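Local coordinates for protein carbonic anhydrase (Sordaria macrospora, PDB 4O1K) that catalyses the reversible hydration of carbon dioxide to bicarbonate and a proton, as a zinc-dependent, tetrameric beta-class carbonic anhydrase, at residues E145-A150 and Y158-E163. Sequence-based numbering, arbitrary orientation.
Sequences EKELDA and YERLVE
A helical hairpin in the beta-carbonic anhydrase fold folds helix 154-174 back against the short helix 145-150, the two segments nearly antiparallel (153°) and their axes 10.0 Å apart at closest approach. A salt bridge and a small leucine contact join them. Glu147 reaches across with its chain extended beyond CG, and its OE2 accepts two bonds from Arg160. The bond from Arg160 NE to Glu147 OE2 is short, 2.8 Å, and nearly straight (168° at the hydrogen). It runs in the guanidinium plane but meets the syn side of OE2 from 32° out of the carboxylate plane. The second, from Arg160 NH2 to the same oxygen, Glu147 OE2, is weak at 3.3 Å. Arg160 suits this place because its flat head has donors along several edges: while NE and NH2 hold Glu147, NH1 gives a 2.8 Å bond to OE1 of Glu163, one turn on in its own helix. Bonds to two carboxylates fix the rotation of the guanidinium, and its positive charge probably eases the repulsion between them. Arg160 CG, anti to the backbone N, also serves as apolar surface, 3.8 Å from CD2 of Leu148; the bend at chi2 then turns CD and the guanidinium. The other methyl of Leu148, CD1, meets CD1 of Leu161 at 4.0 Å, the two side chains crossing at about a right angle. Branched, apolar leucines fit this buried side, whereas the charged groups occupy its partly exposed border. Leu164, a turn beyond Leu161, touches both Glu147 and Leu148, and helix 130-143 packs against the leucines through Val140 and Tyr141. Leu161 also meets Val118 of helix 116-121, which begins directly after the zinc ligand Cys115, in the turn that leaves strand 106-112.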
loop_
_atom_site.group_PDB
_atom_site.type_symbol
_atom_site.label_atom_id
_atom_site.label_comp_id
_atom_site.label_asym_id
_atom_site.label_seq_id
_atom_site.Cartn_x
_atom_site.Cartn_y
_atom_site.Cartn_z
ATOM N N GLU A 145 10.527 -17.561 17.022
ATOM C CA GLU A 145 11.228 -18.646 16.360
ATOM C C GLU A 145 11.615 -19.764 17.324
ATOM O O GLU A 145 11.484 -20.955 17.000
ATOM C CB GLU A 145 12.490 -18.090 15.733
ATOM C CG GLU A 145 13.028 -18.952 14.651
ATOM C CD GLU A 145 14.237 -18.335 14.014
ATOM O OE1 GLU A 145 14.270 -17.091 13.888
ATOM O OE2 GLU A 145 15.146 -19.097 13.647
ATOM N N LYS A 146 12.096 -19.361 18.500
ATOM C CA LYS A 146 12.533 -20.292 19.534
ATOM C C LYS A 146 11.392 -21.194 19.983
ATOM O O LYS A 146 11.566 -22.409 20.079
ATOM C CB LYS A 146 13.042 -19.521 20.743
ATOM C CG LYS A 146 14.488 -19.109 20.688
ATOM C CD LYS A 146 14.832 -18.474 22.029
ATOM C CE LYS A 146 16.320 -18.454 22.298
ATOM N NZ LYS A 146 16.568 -18.286 23.771
ATOM N N GLU A 147 10.239 -20.593 20.269
ATOM C CA GLU A 147 9.079 -21.353 20.747
ATOM C C GLU A 147 8.575 -22.281 19.649
ATOM O O GLU A 147 8.278 -23.451 19.902
ATOM C CB GLU A 147 7.948 -20.417 21.198
ATOM C CG GLU A 147 6.618 -21.136 21.416
ATOM C CD GLU A 147 5.480 -20.195 21.812
ATOM O OE1 GLU A 147 5.701 -18.966 21.902
ATOM O OE2 GLU A 147 4.358 -20.692 22.024
ATOM N N LEU A 148 8.493 -21.758 18.428
ATOM C CA LEU A 148 7.924 -22.519 17.323
ATOM C C LEU A 148 8.804 -23.700 16.913
ATOM O O LEU A 148 8.303 -24.822 16.757
ATOM C CB LEU A 148 7.611 -21.608 16.136
ATOM C CG LEU A 148 6.362 -20.730 16.331
ATOM C CD1 LEU A 148 6.209 -19.631 15.252
ATOM C CD2 LEU A 148 5.109 -21.614 16.388
ATOM N N ASP A 149 10.103 -23.451 16.754
ATOM C CA ASP A 149 11.043 -24.496 16.377
ATOM C C ASP A 149 11.084 -25.617 17.399
ATOM O O ASP A 149 11.376 -26.751 17.054
ATOM C CB ASP A 149 12.453 -23.921 16.227
ATOM C CG ASP A 149 12.662 -23.199 14.904
ATOM O OD1 ASP A 149 11.858 -23.415 13.965
ATOM O OD2 ASP A 149 13.650 -22.432 14.810
ATOM N N ALA A 150 10.800 -25.300 18.657
ATOM C CA ALA A 150 10.819 -26.311 19.725
ATOM C C ALA A 150 9.709 -27.357 19.565
ATOM O O ALA A 150 9.857 -28.502 19.995
ATOM C CB ALA A 150 10.712 -25.636 21.089
ATOM N N TYR A 158 2.039 -25.502 13.265
ATOM C CA TYR A 158 1.235 -24.723 12.347
ATOM C C TYR A 158 0.058 -24.066 13.090
ATOM O O TYR A 158 -0.247 -22.882 12.890
ATOM C CB TYR A 158 0.788 -25.692 11.252
ATOM C CG TYR A 158 -0.267 -25.213 10.304
ATOM C CD1 TYR A 158 -0.355 -23.888 9.926
ATOM C CD2 TYR A 158 -1.178 -26.109 9.771
ATOM C CE1 TYR A 158 -1.340 -23.464 9.056
ATOM C CE2 TYR A 158 -2.147 -25.698 8.894
ATOM C CZ TYR A 158 -2.225 -24.371 8.548
ATOM O OH TYR A 158 -3.187 -23.957 7.673
ATOM N N GLU A 159 -0.568 -24.826 13.981
ATOM C CA GLU A 159 -1.693 -24.324 14.780
ATOM C C GLU A 159 -1.194 -23.241 15.740
ATOM O O GLU A 159 -1.862 -22.201 15.954
ATOM C CB GLU A 159 -2.396 -25.477 15.517
ATOM C CG GLU A 159 -2.978 -26.508 14.548
ATOM C CD GLU A 159 -3.819 -27.576 15.226
ATOM O OE1 GLU A 159 -3.686 -27.773 16.460
ATOM O OE2 GLU A 159 -4.620 -28.219 14.510
ATOM N N ARG A 160 -0.000 -23.471 16.291
ATOM C CA ARG A 160 0.573 -22.497 17.198
ATOM C C ARG A 160 0.854 -21.220 16.430
ATOM O O ARG A 160 0.610 -20.143 16.942
ATOM C CB ARG A 160 1.848 -23.024 17.872
ATOM C CG ARG A 160 2.361 -22.149 19.022
ATOM C CD ARG A 160 1.281 -21.880 20.096
ATOM N NE ARG A 160 1.754 -20.917 21.088
ATOM C CZ ARG A 160 0.977 -20.020 21.688
ATOM N NH1 ARG A 160 -0.314 -19.966 21.403
ATOM N NH2 ARG A 160 1.489 -19.169 22.563
ATOM N N LEU A 161 1.377 -21.339 15.208
ATOM C CA LEU A 161 1.615 -20.169 14.350
ATOM C C LEU A 161 0.334 -19.402 14.048
ATOM O O LEU A 161 0.326 -18.165 14.004
ATOM C CB LEU A 161 2.261 -20.594 13.030
ATOM C CG LEU A 161 2.531 -19.470 12.027
ATOM C CD1 LEU A 161 3.390 -18.376 12.642
ATOM C CD2 LEU A 161 3.183 -20.020 10.766
ATOM N N VAL A 162 -0.752 -20.130 13.828
ATOM C CA VAL A 162 -2.043 -19.490 13.567
ATOM C C VAL A 162 -2.389 -18.625 14.775
ATOM O O VAL A 162 -2.807 -17.428 14.632
ATOM C CB VAL A 162 -3.137 -20.558 13.348
ATOM C CG1 VAL A 162 -4.523 -19.984 13.567
ATOM C CG2 VAL A 162 -3.028 -21.148 11.932
ATOM N N GLU A 163 -2.175 -19.212 15.960
ATOM C CA GLU A 163 -2.503 -18.526 17.225
ATOM C C GLU A 163 -1.624 -17.278 17.445
ATOM O O GLU A 163 -2.110 -16.177 17.776
ATOM C CB GLU A 163 -2.348 -19.504 18.407
ATOM C CG GLU A 163 -3.353 -20.663 18.343
ATOM C CD GLU A 163 -3.083 -21.767 19.364
ATOM O OE1 GLU A 163 -2.071 -21.695 20.090
ATOM O OE2 GLU A 163 -3.902 -22.706 19.423
#